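Local coordinates for SusD superfamily protein (Bacteroides fragilis NCTC 9343, PDB 3NQP), which is an uncharacterised member of the SusD family that probably binds glycans at the outer membrane for uptake, at residues L123-Y128 with T168-D173; S199-E204 with E264-I269; E209-T214 with L229-T234; K491-I496 with E508-Y513. One frame throughout, in Å; residues are numbered along the deposited sequence. Where two conformers were deposited one is given.

How the interactions relate
Interactions 1 and 3 each join two helices, interaction 2 joins helix 200-216 to strand 265-269, and interaction 4 pairs two loops near the C-terminus. Helix 200-216 contributes to both interactions 2 and 3, whose centres are 16 Å apart, and interaction 3 is nested within the loop that interaction 2 closes. Interactions 1 and 3, with centres 14 Å apart, touch directly: Lys171 NZ is 3.1 Å from Thr214 OG1, a probable hydrogen bond. Interaction 4 stands about 31 Å from interaction 2, centre to centre, on the opposite side of the chain's centre. Together the four contacts join separate parts of a largely helical SusD-family fold.

Interaction 1. Residues L123-Y128 with T168-D173; sequences LRAFYY and TQIKSD
Arg124 and Asp173 form a salt bridge with the guanidinium engaged side-on: NE donates to OD2 at 2.8 Å, and NH2 reaches OD1 at 2.9 Å in a nearly straight bond (174°). The guanidinium and carboxylate planes are turned 32° apart, so the pair is tilted rather than coplanar. The arginine chain bends at chi3 (69°), which carries the head group across to the other helix. Beside this polar pair, Ala125 CB lies against Ile170 O, and Tyr128 CB packs on Ile170 CG1 at 3.6 Å. A second shell steadies the carboxylate. Gln169 NE2 donates to Asp173 OD2 at 3.2 Å, from the face opposite Arg124 NE, and a water donates there too. Arg124 NH1 is hydrogen-bonded to Asn96 OD1, while Tyr128 OH hydrogen-bonds to Arg141 O. The helices run antiparallel, their axes 8.4 Å apart. With three donors gathered on OD2 of a buried aspartate, the negative charge is probably well stabilised, and the carboxylate has little freedom to rotate.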
loop_
_atom_site.group_PDB
_atom_site.type_symbol
_atom_site.label_atom_id
_atom_site.label_comp_id
_atom_site.label_asym_id
_atom_site.label_seq_id
_atom_site.Cartn_x
_atom_site.Cartn_y
_atom_site.Cartn_z
ATOM N N LEU A 123 -8.588 -4.273 -12.800
ATOM C CA LEU A 123 -7.323 -3.571 -12.850
ATOM C C LEU A 123 -7.478 -2.169 -13.385
ATOM O O LEU A 123 -6.730 -1.262 -12.983
ATOM C CB LEU A 123 -6.317 -4.350 -13.700
ATOM C CG LEU A 123 -5.759 -5.622 -13.063
ATOM C CD1 LEU A 123 -4.817 -6.360 -14.075
ATOM C CD2 LEU A 123 -5.032 -5.386 -11.734
ATOM N N ARG A 124 -8.470 -1.944 -14.243
ATOM C CA ARG A 124 -8.677 -0.583 -14.723
ATOM C C ARG A 124 -9.225 0.285 -13.571
ATOM O O ARG A 124 -8.794 1.433 -13.410
ATOM C CB ARG A 124 -9.596 -0.494 -15.923
ATOM C CG ARG A 124 -9.566 0.881 -16.563
ATOM C CD ARG A 124 -10.189 0.815 -17.970
ATOM N NE ARG A 124 -11.630 0.567 -17.900
ATOM C CZ ARG A 124 -12.425 0.479 -18.966
ATOM N NH1 ARG A 124 -11.919 0.586 -20.192
ATOM N NH2 ARG A 124 -13.724 0.306 -18.811
ATOM N N ALA A 125 -10.109 -0.280 -12.750
ATOM C CA ALA A 125 -10.526 0.362 -11.512
ATOM C C ALA A 125 -9.323 0.646 -10.589
ATOM O O ALA A 125 -9.238 1.690 -9.958
ATOM C CB ALA A 125 -11.539 -0.527 -10.753
ATOM N N PHE A 126 -8.454 -0.346 -10.443
ATOM C CA PHE A 126 -7.317 -0.237 -9.563
ATOM C C PHE A 126 -6.455 0.970 -9.925
ATOM O O PHE A 126 -6.105 1.765 -9.066
ATOM C CB PHE A 126 -6.498 -1.517 -9.623
ATOM C CG PHE A 126 -5.235 -1.453 -8.842
ATOM C CD1 PHE A 126 -5.233 -1.763 -7.500
ATOM C CD2 PHE A 126 -4.054 -1.096 -9.449
ATOM C CE1 PHE A 126 -4.079 -1.714 -6.779
ATOM C CE2 PHE A 126 -2.878 -1.041 -8.732
ATOM C CZ PHE A 126 -2.896 -1.350 -7.382
ATOM N N TYR A 127 -6.086 1.070 -11.191
ATOM C CA TYR A 127 -5.243 2.147 -11.630
ATOM C C TYR A 127 -5.973 3.480 -11.483
ATOM O O TYR A 127 -5.421 4.434 -10.976
ATOM C CB TYR A 127 -4.825 1.957 -13.082
ATOM C CG TYR A 127 -3.706 0.948 -13.308
ATOM C CD1 TYR A 127 -2.451 1.087 -12.698
ATOM C CD2 TYR A 127 -3.879 -0.111 -14.175
ATOM C CE1 TYR A 127 -1.400 0.167 -12.947
ATOM C CE2 TYR A 127 -2.834 -1.020 -14.438
ATOM C CZ TYR A 127 -1.611 -0.878 -13.846
ATOM O OH TYR A 127 -0.611 -1.798 -14.150
ATOM N N TYR A 128 -7.226 3.543 -11.904
ATOM C CA TYR A 128 -7.930 4.819 -11.803
ATOM C C TYR A 128 -8.163 5.281 -10.362
ATOM O O TYR A 128 -8.305 6.474 -10.121
ATOM C CB TYR A 128 -9.236 4.807 -12.616
ATOM C CG TYR A 128 -9.006 5.245 -14.062
ATOM C CD1 TYR A 128 -8.638 6.558 -14.377
ATOM C CD2 TYR A 128 -9.121 4.357 -15.080
ATOM C CE1 TYR A 128 -8.397 6.962 -15.701
ATOM C CE2 TYR A 128 -8.924 4.749 -16.420
ATOM C CZ TYR A 128 -8.566 6.050 -16.725
ATOM O OH TYR A 128 -8.379 6.417 -18.056
ATOM N N THR A 168 -17.234 7.656 -10.931
ATOM C CA THR A 168 -18.335 6.960 -11.619
ATOM C C THR A 168 -17.772 5.808 -12.462
ATOM O O THR A 168 -18.317 4.699 -12.439
ATOM C CB THR A 168 -19.184 7.948 -12.423
ATOM O OG1 THR A 168 -19.809 8.814 -11.474
ATOM C CG2 THR A 168 -20.245 7.249 -13.267
ATOM N N GLN A 169 -16.651 6.048 -13.139
ATOM C CA GLN A 169 -16.048 5.072 -13.994
ATOM C C GLN A 169 -15.433 3.951 -13.194
ATOM O O GLN A 169 -15.547 2.773 -13.569
ATOM C CB GLN A 169 -14.940 5.689 -14.836
ATOM C CG GLN A 169 -14.305 4.681 -15.823
ATOM C CD GLN A 169 -15.298 4.133 -16.828
ATOM O OE1 GLN A 169 -16.167 4.853 -17.307
ATOM N NE2 GLN A 169 -15.163 2.846 -17.162
ATOM N N ILE A 170 -14.733 4.337 -12.124
ATOM C CA ILE A 170 -14.140 3.351 -11.235
ATOM C C ILE A 170 -15.236 2.375 -10.767
ATOM O O ILE A 170 -15.085 1.168 -10.817
ATOM C CB ILE A 170 -13.466 4.009 -10.036
ATOM C CG1 ILE A 170 -12.157 4.696 -10.441
ATOM C CG2 ILE A 170 -13.172 2.994 -8.999
ATOM C CD1 ILE A 170 -11.568 5.592 -9.303
ATOM N N LYS A 171 -16.339 2.906 -10.282
ATOM C CA LYS A 171 -17.394 2.052 -9.738
ATOM C C LYS A 171 -18.091 1.228 -10.850
ATOM O O LYS A 171 -18.426 0.059 -10.650
ATOM C CB LYS A 171 -18.383 2.904 -8.929
ATOM C CG LYS A 171 -17.780 3.355 -7.555
ATOM C CD LYS A 171 -18.671 4.299 -6.755
ATOM C CE LYS A 171 -18.130 4.651 -5.361
ATOM N NZ LYS A 171 -18.989 5.689 -4.668
ATOM N N SER A 172 -18.286 1.813 -12.028
ATOM C CA SER A 172 -18.814 1.035 -13.150
ATOM C C SER A 172 -17.907 -0.151 -13.455
ATOM O O SER A 172 -18.371 -1.291 -13.610
ATOM C CB SER A 172 -18.942 1.927 -14.368
ATOM O OG SER A 172 -19.361 1.165 -15.461
ATOM N N ASP A 173 -16.595 0.103 -13.466
ATOM C CA ASP A 173 -15.605 -0.962 -13.707
ATOM C C ASP A 173 -15.567 -2.021 -12.641
ATOM O O ASP A 173 -15.386 -3.192 -12.948
ATOM C CB ASP A 173 -14.190 -0.395 -13.966
ATOM C CG ASP A 173 -14.060 0.241 -15.353
ATOM O OD1 ASP A 173 -14.932 -0.042 -16.215
ATOM O OD2 ASP A 173 -13.097 1.013 -15.577
HETATM O O HOH W 1 -11.937 2.706 -13.631
#

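Interaction 2. Residues S199-E204 with E264-I269; sequences SKAATE and EIIFAI
Ile266 and Phe267 are the residues through which strand 265-269 rests on the first turn of helix 200-216, and the partners there are two alanines. Ile266 comes first in sequence. Ile266 CG2, placed anti to the backbone N by a chi1 of -74° for CG1, reaches Ala201 CB at 3.9 Å and lies equally close to Ala202 N. The methyl thus sits against the backbone at the start of the helix as well as against a side chain. The carbonyl of Ile266 turns to the same helix end: a water 2.7 Å from Ile266 O lies 2.6 Å from Ser199 OG. Ser199 is the N-cap of the helix; Ser199 OG accepts from Ala202 N at 3.3 Å, so a single side chain caps the first turn and joins, through water, to the strand. Phe267 follows, and its CB meets Ala202 CB at 4.0 Å, in the pair whose CA atoms are nearest across the contact; the small alanine allows this close approach. Around the contact, Ile266 and Phe267 both face Tyr380 in a classic beta bulge, which kinks the strand within its antiparallel pairing with 377-381. Ile266 also packs on Val385 of helix 382-396, while helix 163-181 touches Thr203 and Lys200 of helix 200-216, placing the strand pair against a helical surround.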
loop_
_atom_site.group_PDB
_atom_site.type_symbol
_atom_site.label_atom_id
_atom_site.label_comp_id
_atom_site.label_asym_id
_atom_site.label_seq_id
_atom_site.Cartn_x
_atom_site.Cartn_y
_atom_site.Cartn_z
ATOM N N SER A 199 -8.167 -11.442 -9.059
ATOM C CA SER A 199 -9.200 -12.437 -8.766
ATOM C C SER A 199 -10.448 -11.720 -8.305
ATOM O O SER A 199 -10.413 -10.517 -8.036
ATOM C CB SER A 199 -8.729 -13.376 -7.645
ATOM O OG SER A 199 -8.515 -12.631 -6.408
ATOM N N LYS A 200 -11.526 -12.474 -8.152
ATOM C CA LYS A 200 -12.789 -11.950 -7.602
ATOM C C LYS A 200 -12.614 -11.382 -6.195
ATOM O O LYS A 200 -13.090 -10.274 -5.869
ATOM C CB LYS A 200 -13.859 -13.023 -7.644
ATOM C CG LYS A 200 -15.255 -12.552 -7.262
ATOM C CD LYS A 200 -16.159 -13.737 -7.121
ATOM C CE LYS A 200 -17.394 -13.369 -6.413
ATOM N NZ LYS A 200 -18.386 -14.409 -6.430
ATOM N N ALA A 201 -11.914 -12.108 -5.347
ATOM C CA ALA A 201 -11.601 -11.591 -4.023
ATOM C C ALA A 201 -10.891 -10.232 -4.068
ATOM O O ALA A 201 -11.127 -9.369 -3.265
ATOM C CB ALA A 201 -10.774 -12.576 -3.283
ATOM N N ALA A 202 -9.966 -10.083 -4.988
ATOM C CA ALA A 202 -9.212 -8.866 -5.114
ATOM C C ALA A 202 -10.127 -7.711 -5.492
ATOM O O ALA A 202 -9.989 -6.590 -4.936
ATOM C CB ALA A 202 -8.076 -9.040 -6.148
ATOM N N THR A 203 -11.056 -7.969 -6.422
ATOM C CA THR A 203 -12.059 -6.971 -6.770
ATOM C C THR A 203 -12.926 -6.607 -5.556
ATOM O O THR A 203 -13.253 -5.411 -5.330
ATOM C CB THR A 203 -12.935 -7.393 -7.948
ATOM O OG1 THR A 203 -12.146 -7.354 -9.139
ATOM C CG2 THR A 203 -14.181 -6.417 -8.120
ATOM N N GLU A 204 -13.300 -7.600 -4.768
ATOM C CA GLU A 204 -14.095 -7.328 -3.558
ATOM C C GLU A 204 -13.292 -6.480 -2.530
ATOM O O GLU A 204 -13.856 -5.599 -1.898
ATOM C CB GLU A 204 -14.606 -8.610 -2.921
ATOM C CG GLU A 204 -15.667 -9.300 -3.750
ATOM C CD GLU A 204 -16.691 -10.017 -2.931
ATOM O OE1 GLU A 204 -17.695 -9.365 -2.582
ATOM O OE2 GLU A 204 -16.474 -11.192 -2.606
ATOM N N GLU A 264 -3.166 -16.156 4.113
ATOM C CA GLU A 264 -3.495 -14.785 4.563
ATOM C C GLU A 264 -3.560 -13.838 3.390
ATOM O O GLU A 264 -4.143 -12.770 3.475
ATOM C CB GLU A 264 -2.415 -14.312 5.532
ATOM C CG GLU A 264 -2.702 -12.977 6.181
ATOM C CD GLU A 264 -1.808 -12.702 7.392
ATOM O OE1 GLU A 264 -1.554 -13.639 8.215
ATOM O OE2 GLU A 264 -1.424 -11.532 7.579
ATOM N N ILE A 265 -2.906 -14.189 2.291
ATOM C CA ILE A 265 -2.787 -13.288 1.161
ATOM C C ILE A 265 -4.000 -13.423 0.255
ATOM O O ILE A 265 -4.480 -14.523 0.027
ATOM C CB ILE A 265 -1.482 -13.568 0.366
ATOM C CG1 ILE A 265 -0.228 -13.172 1.210
ATOM C CG2 ILE A 265 -1.443 -12.795 -0.981
ATOM C CD1 ILE A 265 1.087 -13.513 0.506
ATOM N N ILE A 266 -4.493 -12.285 -0.235
ATOM C CA ILE A 266 -5.565 -12.220 -1.215
ATOM C C ILE A 266 -4.963 -11.957 -2.614
ATOM O O ILE A 266 -5.173 -12.728 -3.544
ATOM C CB ILE A 266 -6.579 -11.091 -0.903
ATOM C CG1 ILE A 266 -7.478 -11.448 0.285
ATOM C CG2 ILE A 266 -7.504 -10.903 -2.072
ATOM C CD1 ILE A 266 -7.183 -10.828 1.617
ATOM N N PHE A 267 -4.190 -10.891 -2.738
ATOM C CA PHE A 267 -3.502 -10.585 -3.993
ATOM C C PHE A 267 -2.117 -9.962 -3.729
ATOM O O PHE A 267 -1.985 -9.031 -2.918
ATOM C CB PHE A 267 -4.354 -9.700 -4.930
ATOM C CG PHE A 267 -3.602 -9.299 -6.146
ATOM C CD1 PHE A 267 -3.452 -10.182 -7.190
ATOM C CD2 PHE A 267 -3.014 -8.037 -6.241
ATOM C CE1 PHE A 267 -2.718 -9.841 -8.320
ATOM C CE2 PHE A 267 -2.240 -7.708 -7.356
ATOM C CZ PHE A 267 -2.106 -8.618 -8.392
ATOM N N ALA A 268 -1.086 -10.515 -4.389
ATOM C CA ALA A 268 0.283 -10.023 -4.290
ATOM C C ALA A 268 0.905 -9.929 -5.695
ATOM O O ALA A 268 0.512 -10.688 -6.586
ATOM C CB ALA A 268 1.136 -11.002 -3.428
ATOM N N ILE A 269 1.862 -8.998 -5.844
ATOM C CA ILE A 269 2.709 -8.860 -7.006
ATOM C C ILE A 269 3.891 -9.843 -6.877
ATOM O O ILE A 269 4.631 -9.796 -5.911
ATOM C CB ILE A 269 3.270 -7.431 -7.110
ATOM C CG1 ILE A 269 2.135 -6.402 -7.335
ATOM C CG2 ILE A 269 4.365 -7.329 -8.179
ATOM C CD1 ILE A 269 1.331 -6.586 -8.624
HETATM O O HOH W 2 -5.957 -12.433 -6.078
#

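Interaction 3. Residues E209-T214 with L229-T234; sequences EVYLWT and LTIAKT
Tyr211 and Ile231 meet face-on between these two helices: the CG2 methyl of Ile231 sits over the middle of the tyrosine ring, 3.6 Å from its centroid and only 10° off the normal, a CH-pi contact. CD1 of the same isoleucine reaches farther along the ring, to Tyr211 CE2 at 3.8 Å, so the branched side chain lies along one face. The aromatic group is brought there by a chi1 of -77°, with CG anti to the carbonyl carbon. Next along, Ala232 supplies the small bump. Its CB enters the hollow between Tyr211 CB, at 3.8 Å, and Leu212 N, at 3.6 Å, and because it is so short the axes approach to 7.8 Å. Leu229 fills the adjoining space from the other end: although its CB points away, CD2 swings back to meet Leu212 CD1 at 3.6 Å. The side-chain contacts are apolar. On the other side of the tyrosine ring, Lys171 of helix 163-181 makes a cation-pi contact, while helix 382-396 borders Leu212. The axes stand at 156°, an antiparallel helical hairpin consistent with the TPR-like helical scaffold of the SusD family.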
loop_
_atom_site.group_PDB
_atom_site.type_symbol
_atom_site.label_atom_id
_atom_site.label_comp_id
_atom_site.label_asym_id
_atom_site.label_seq_id
_atom_site.Cartn_x
_atom_site.Cartn_y
_atom_site.Cartn_z
ATOM N N GLU A 209 -12.223 -0.994 -0.326
ATOM C CA GLU A 209 -11.334 0.161 -0.175
ATOM C C GLU A 209 -11.969 1.414 -0.798
ATOM O O GLU A 209 -11.982 2.489 -0.189
ATOM C CB GLU A 209 -9.969 -0.112 -0.819
ATOM C CG GLU A 209 -8.836 0.780 -0.348
ATOM C CD GLU A 209 -7.515 0.362 -0.978
ATOM O OE1 GLU A 209 -7.487 -0.270 -2.047
ATOM O OE2 GLU A 209 -6.492 0.636 -0.388
ATOM N N VAL A 210 -12.515 1.252 -1.990
ATOM C CA VAL A 210 -13.126 2.356 -2.750
ATOM C C VAL A 210 -14.395 2.888 -2.052
ATOM O O VAL A 210 -14.493 4.086 -1.785
ATOM C CB VAL A 210 -13.461 1.926 -4.192
ATOM C CG1 VAL A 210 -14.408 2.957 -4.858
ATOM C CG2 VAL A 210 -12.163 1.717 -5.032
ATOM N N TYR A 211 -15.319 2.000 -1.688
ATOM C CA TYR A 211 -16.552 2.418 -1.019
ATOM C C TYR A 211 -16.348 2.969 0.421
ATOM O O TYR A 211 -17.015 3.933 0.829
ATOM C CB TYR A 211 -17.632 1.319 -1.086
ATOM C CG TYR A 211 -18.290 1.250 -2.452
ATOM C CD1 TYR A 211 -17.694 0.526 -3.484
ATOM C CD2 TYR A 211 -19.452 1.910 -2.707
ATOM C CE1 TYR A 211 -18.243 0.453 -4.704
ATOM C CE2 TYR A 211 -20.046 1.871 -3.974
ATOM C CZ TYR A 211 -19.433 1.145 -4.969
ATOM O OH TYR A 211 -19.972 1.086 -6.217
ATOM N N LEU A 212 -15.395 2.443 1.181
ATOM C CA LEU A 212 -15.065 3.103 2.418
ATOM C C LEU A 212 -14.546 4.522 2.188
ATOM O O LEU A 212 -14.929 5.464 2.877
ATOM C CB LEU A 212 -13.979 2.348 3.215
ATOM C CG LEU A 212 -13.645 3.017 4.549
ATOM C CD1 LEU A 212 -14.859 3.196 5.514
ATOM C CD2 LEU A 212 -12.507 2.178 5.217
ATOM N N TRP A 213 -13.613 4.650 1.264
ATOM C CA TRP A 213 -13.058 5.953 0.912
ATOM C C TRP A 213 -14.176 6.939 0.537
ATOM O O TRP A 213 -14.258 8.014 1.130
ATOM C CB TRP A 213 -12.049 5.825 -0.224
ATOM C CG TRP A 213 -11.468 7.100 -0.619
ATOM C CD1 TRP A 213 -12.111 8.113 -1.341
ATOM C CD2 TRP A 213 -10.158 7.608 -0.299
ATOM N NE1 TRP A 213 -11.256 9.181 -1.492
ATOM C CE2 TRP A 213 -10.065 8.903 -0.867
ATOM C CE3 TRP A 213 -9.042 7.090 0.393
ATOM C CZ2 TRP A 213 -8.911 9.680 -0.761
ATOM C CZ3 TRP A 213 -7.901 7.868 0.478
ATOM C CH2 TRP A 213 -7.846 9.144 -0.102
ATOM N N THR A 214 -15.055 6.565 -0.387
ATOM C CA THR A 214 -16.092 7.525 -0.819
ATOM C C THR A 214 -17.130 7.770 0.279
ATOM O O THR A 214 -17.779 8.816 0.274
ATOM C CB THR A 214 -16.743 7.139 -2.162
ATOM O OG1 THR A 214 -17.309 5.837 -2.057
ATOM C CG2 THR A 214 -15.661 7.120 -3.285
ATOM N N LEU A 229 -21.024 2.938 2.992
ATOM C CA LEU A 229 -20.450 2.037 4.053
ATOM C C LEU A 229 -20.983 0.619 3.985
ATOM O O LEU A 229 -20.239 -0.333 4.155
ATOM C CB LEU A 229 -20.720 2.566 5.468
ATOM C CG LEU A 229 -19.920 3.768 5.932
ATOM C CD1 LEU A 229 -20.592 4.299 7.191
ATOM C CD2 LEU A 229 -18.426 3.444 6.166
ATOM N N THR A 230 -22.286 0.489 3.743
ATOM C CA THR A 230 -22.941 -0.829 3.685
ATOM C C THR A 230 -22.377 -1.695 2.557
ATOM O O THR A 230 -22.170 -2.893 2.733
ATOM C CB THR A 230 -24.486 -0.707 3.567
ATOM O OG1 THR A 230 -24.843 0.167 2.489
ATOM C CG2 THR A 230 -25.074 -0.168 4.852
ATOM N N ILE A 231 -22.109 -1.078 1.413
ATOM C CA ILE A 231 -21.543 -1.771 0.261
ATOM C C ILE A 231 -20.103 -2.234 0.568
ATOM O O ILE A 231 -19.732 -3.368 0.297
ATOM C CB ILE A 231 -21.551 -0.869 -0.971
ATOM C CG1 ILE A 231 -23.017 -0.606 -1.389
ATOM C CG2 ILE A 231 -20.713 -1.483 -2.142
ATOM C CD1 ILE A 231 -23.217 0.495 -2.452
ATOM N N ALA A 232 -19.306 -1.349 1.125
ATOM C CA ALA A 232 -17.925 -1.711 1.537
ATOM C C ALA A 232 -17.972 -2.896 2.471
ATOM O O ALA A 232 -17.198 -3.853 2.328
ATOM C CB ALA A 232 -17.210 -0.512 2.182
ATOM N N LYS A 233 -18.891 -2.832 3.429
ATOM C CA LYS A 233 -18.992 -3.835 4.479
ATOM C C LYS A 233 -19.350 -5.189 3.928
ATOM O O LYS A 233 -18.782 -6.195 4.300
ATOM C CB LYS A 233 -20.027 -3.433 5.502
ATOM C CG LYS A 233 -19.882 -4.230 6.835
ATOM C CD LYS A 233 -20.963 -3.791 7.853
ATOM C CE LYS A 233 -20.864 -4.550 9.184
ATOM N NZ LYS A 233 -21.937 -4.060 10.164
ATOM N N THR A 234 -20.320 -5.213 3.022
ATOM C CA THR A 234 -20.737 -6.454 2.434
ATOM C C THR A 234 -19.562 -7.108 1.703
ATOM O O THR A 234 -19.380 -8.313 1.768
ATOM C CB THR A 234 -21.953 -6.200 1.475
ATOM O OG1 THR A 234 -23.071 -5.796 2.287
ATOM C CG2 THR A 234 -22.328 -7.467 0.661
#

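Interaction 4. Residues K491-I496 with E508-Y513; sequences KLLWPI and EQTPGY
Tyr513 closes a type II beta turn, Thr510 to Tyr513, and lays its ring against Pro495 of the facing loop. From CB, which points toward the other segment, the chain leads to Tyr513 CG, 3.9 Å from Pro495 CB; that methylene stands over the ring centre at 3.7 Å from the centroid, 3° off the normal, a CH-pi contact. Farther out, CE1 nears Pro495 CG and CZ nears Pro495 CD. At the tip, Tyr513 OH donates to Leu493 O in a short bond of 2.5 Å lying in the carbonyl plane. His490 meets the ring edge-to-face. Thr510 OG1 donates to Trp494 O at 2.7 Å and is also bonded by Arg160, while its CG2 packs on Leu493 CB. Gln509, bent at chi2 (56°), pairs with the Ile496 backbone much as a peptide would: NE2 donates to Ile496 O at 2.9 Å, and OE1 accepts from Ile496 N at 2.8 Å along a lone pair, with Thr510 N as its second donor at 2.9 Å.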
loop_
_atom_site.group_PDB
_atom_site.type_symbol
_atom_site.label_atom_id
_atom_site.label_comp_id
_atom_site.label_asym_id
_atom_site.label_seq_id
_atom_site.Cartn_x
_atom_site.Cartn_y
_atom_site.Cartn_z
ATOM N N LYS A 491 -2.663 20.587 -0.901
ATOM C CA LYS A 491 -1.658 19.523 -0.974
ATOM C C LYS A 491 -2.204 18.124 -0.631
ATOM O O LYS A 491 -1.419 17.153 -0.620
ATOM C CB LYS A 491 -0.468 19.808 -0.052
ATOM C CG LYS A 491 0.408 21.035 -0.435
ATOM C CD LYS A 491 1.627 21.117 0.467
ATOM C CE LYS A 491 2.523 22.326 0.181
ATOM N NZ LYS A 491 3.689 22.302 1.173
ATOM N N LEU A 492 -3.510 18.000 -0.362
ATOM C CA LEU A 492 -4.126 16.677 -0.288
ATOM C C LEU A 492 -3.962 15.939 -1.630
ATOM O O LEU A 492 -3.814 14.706 -1.640
ATOM C CB LEU A 492 -5.611 16.768 0.084
ATOM C CG LEU A 492 -6.032 17.335 1.449
ATOM C CD1 LEU A 492 -7.573 17.463 1.496
ATOM C CD2 LEU A 492 -5.478 16.473 2.599
ATOM N N LEU A 493 -4.027 16.708 -2.743
ATOM C CA LEU A 493 -3.825 16.229 -4.095
ATOM C C LEU A 493 -2.458 16.653 -4.609
ATOM O O LEU A 493 -1.835 17.544 -4.067
ATOM C CB LEU A 493 -4.949 16.673 -5.050
ATOM C CG LEU A 493 -6.376 16.348 -4.578
ATOM C CD1 LEU A 493 -7.438 16.919 -5.545
ATOM C CD2 LEU A 493 -6.585 14.849 -4.340
ATOM N N TRP A 494 -1.968 15.932 -5.606
ATOM C CA TRP A 494 -0.659 16.169 -6.173
ATOM C C TRP A 494 -0.716 17.045 -7.437
ATOM O O TRP A 494 -1.699 16.997 -8.222
ATOM C CB TRP A 494 0.008 14.835 -6.492
ATOM C CG TRP A 494 0.264 13.903 -5.336
ATOM C CD1 TRP A 494 -0.568 13.628 -4.298
ATOM C CD2 TRP A 494 1.412 13.067 -5.174
ATOM N NE1 TRP A 494 0.009 12.666 -3.471
ATOM C CE2 TRP A 494 1.219 12.306 -4.006
ATOM C CE3 TRP A 494 2.592 12.871 -5.922
ATOM C CZ2 TRP A 494 2.161 11.366 -3.557
ATOM C CZ3 TRP A 494 3.533 11.961 -5.464
ATOM C CH2 TRP A 494 3.313 11.211 -4.305
ATOM N N PRO A 495 0.287 17.913 -7.608
ATOM C CA PRO A 495 0.255 18.757 -8.799
ATOM C C PRO A 495 0.831 18.040 -10.013
ATOM O O PRO A 495 1.423 16.974 -9.884
ATOM C CB PRO A 495 1.167 19.903 -8.409
ATOM C CG PRO A 495 2.239 19.230 -7.534
ATOM C CD PRO A 495 1.550 18.077 -6.860
ATOM N N ILE A 496 0.608 18.598 -11.194
ATOM C CA ILE A 496 1.289 18.123 -12.383
ATOM C C ILE A 496 2.349 19.156 -12.845
ATOM O O ILE A 496 2.267 20.358 -12.508
ATOM C CB ILE A 496 0.285 17.720 -13.454
ATOM C CG1 ILE A 496 -0.532 18.907 -13.910
ATOM C CG2 ILE A 496 -0.684 16.579 -12.923
ATOM C CD1 ILE A 496 -1.355 18.579 -15.152
ATOM N N GLU A 508 -5.269 21.252 -17.073
ATOM C CA GLU A 508 -5.170 22.274 -16.061
ATOM C C GLU A 508 -4.447 21.724 -14.831
ATOM O O GLU A 508 -4.494 20.539 -14.556
ATOM C CB GLU A 508 -6.574 22.813 -15.708
ATOM C CG GLU A 508 -7.102 23.747 -16.805
ATOM C CD GLU A 508 -8.533 24.206 -16.603
ATOM O OE1 GLU A 508 -9.186 23.778 -15.624
ATOM O OE2 GLU A 508 -9.008 25.010 -17.440
ATOM N N GLN A 509 -3.814 22.629 -14.098
ATOM C CA GLN A 509 -3.207 22.320 -12.840
ATOM C C GLN A 509 -4.225 21.733 -11.857
ATOM O O GLN A 509 -5.424 21.982 -11.939
ATOM C CB GLN A 509 -2.526 23.556 -12.228
ATOM C CG GLN A 509 -1.685 23.240 -10.957
ATOM C CD GLN A 509 -0.640 22.178 -11.194
ATOM O OE1 GLN A 509 -0.844 21.003 -10.881
ATOM N NE2 GLN A 509 0.482 22.569 -11.757
ATOM N N THR A 510 -3.732 20.873 -10.957
ATOM C CA THR A 510 -4.565 20.379 -9.871
ATOM C C THR A 510 -5.030 21.582 -9.044
ATOM O O THR A 510 -4.233 22.520 -8.825
ATOM C CB THR A 510 -3.746 19.360 -9.021
ATOM O OG1 THR A 510 -3.242 18.344 -9.916
ATOM C CG2 THR A 510 -4.601 18.754 -7.896
ATOM N N PRO A 511 -6.290 21.568 -8.558
ATOM C CA PRO A 511 -6.812 22.740 -7.884
ATOM C C PRO A 511 -5.952 23.281 -6.726
ATOM O O PRO A 511 -5.326 22.524 -5.985
ATOM C CB PRO A 511 -8.173 22.248 -7.348
ATOM C CG PRO A 511 -8.607 21.251 -8.345
ATOM C CD PRO A 511 -7.314 20.521 -8.672
ATOM N N GLY A 512 -5.886 24.608 -6.631
ATOM C CA GLY A 512 -5.278 25.312 -5.529
ATOM C C GLY A 512 -3.802 25.538 -5.612
ATOM O O GLY A 512 -3.260 26.338 -4.817
ATOM N N TYR A 513 -3.110 24.790 -6.484
ATOM C CA TYR A 513 -1.672 25.048 -6.714
ATOM C C TYR A 513 -1.552 26.283 -7.605
ATOM O O TYR A 513 -2.431 26.512 -8.402
ATOM C CB TYR A 513 -1.021 23.887 -7.438
ATOM C CG TYR A 513 -0.807 22.698 -6.542
ATOM C CD1 TYR A 513 0.341 22.594 -5.784
ATOM C CD2 TYR A 513 -1.773 21.696 -6.411
ATOM C CE1 TYR A 513 0.550 21.518 -4.936
ATOM C CE2 TYR A 513 -1.533 20.588 -5.565
ATOM C CZ TYR A 513 -0.406 20.541 -4.825
ATOM O OH TYR A 513 -0.152 19.444 -4.014
#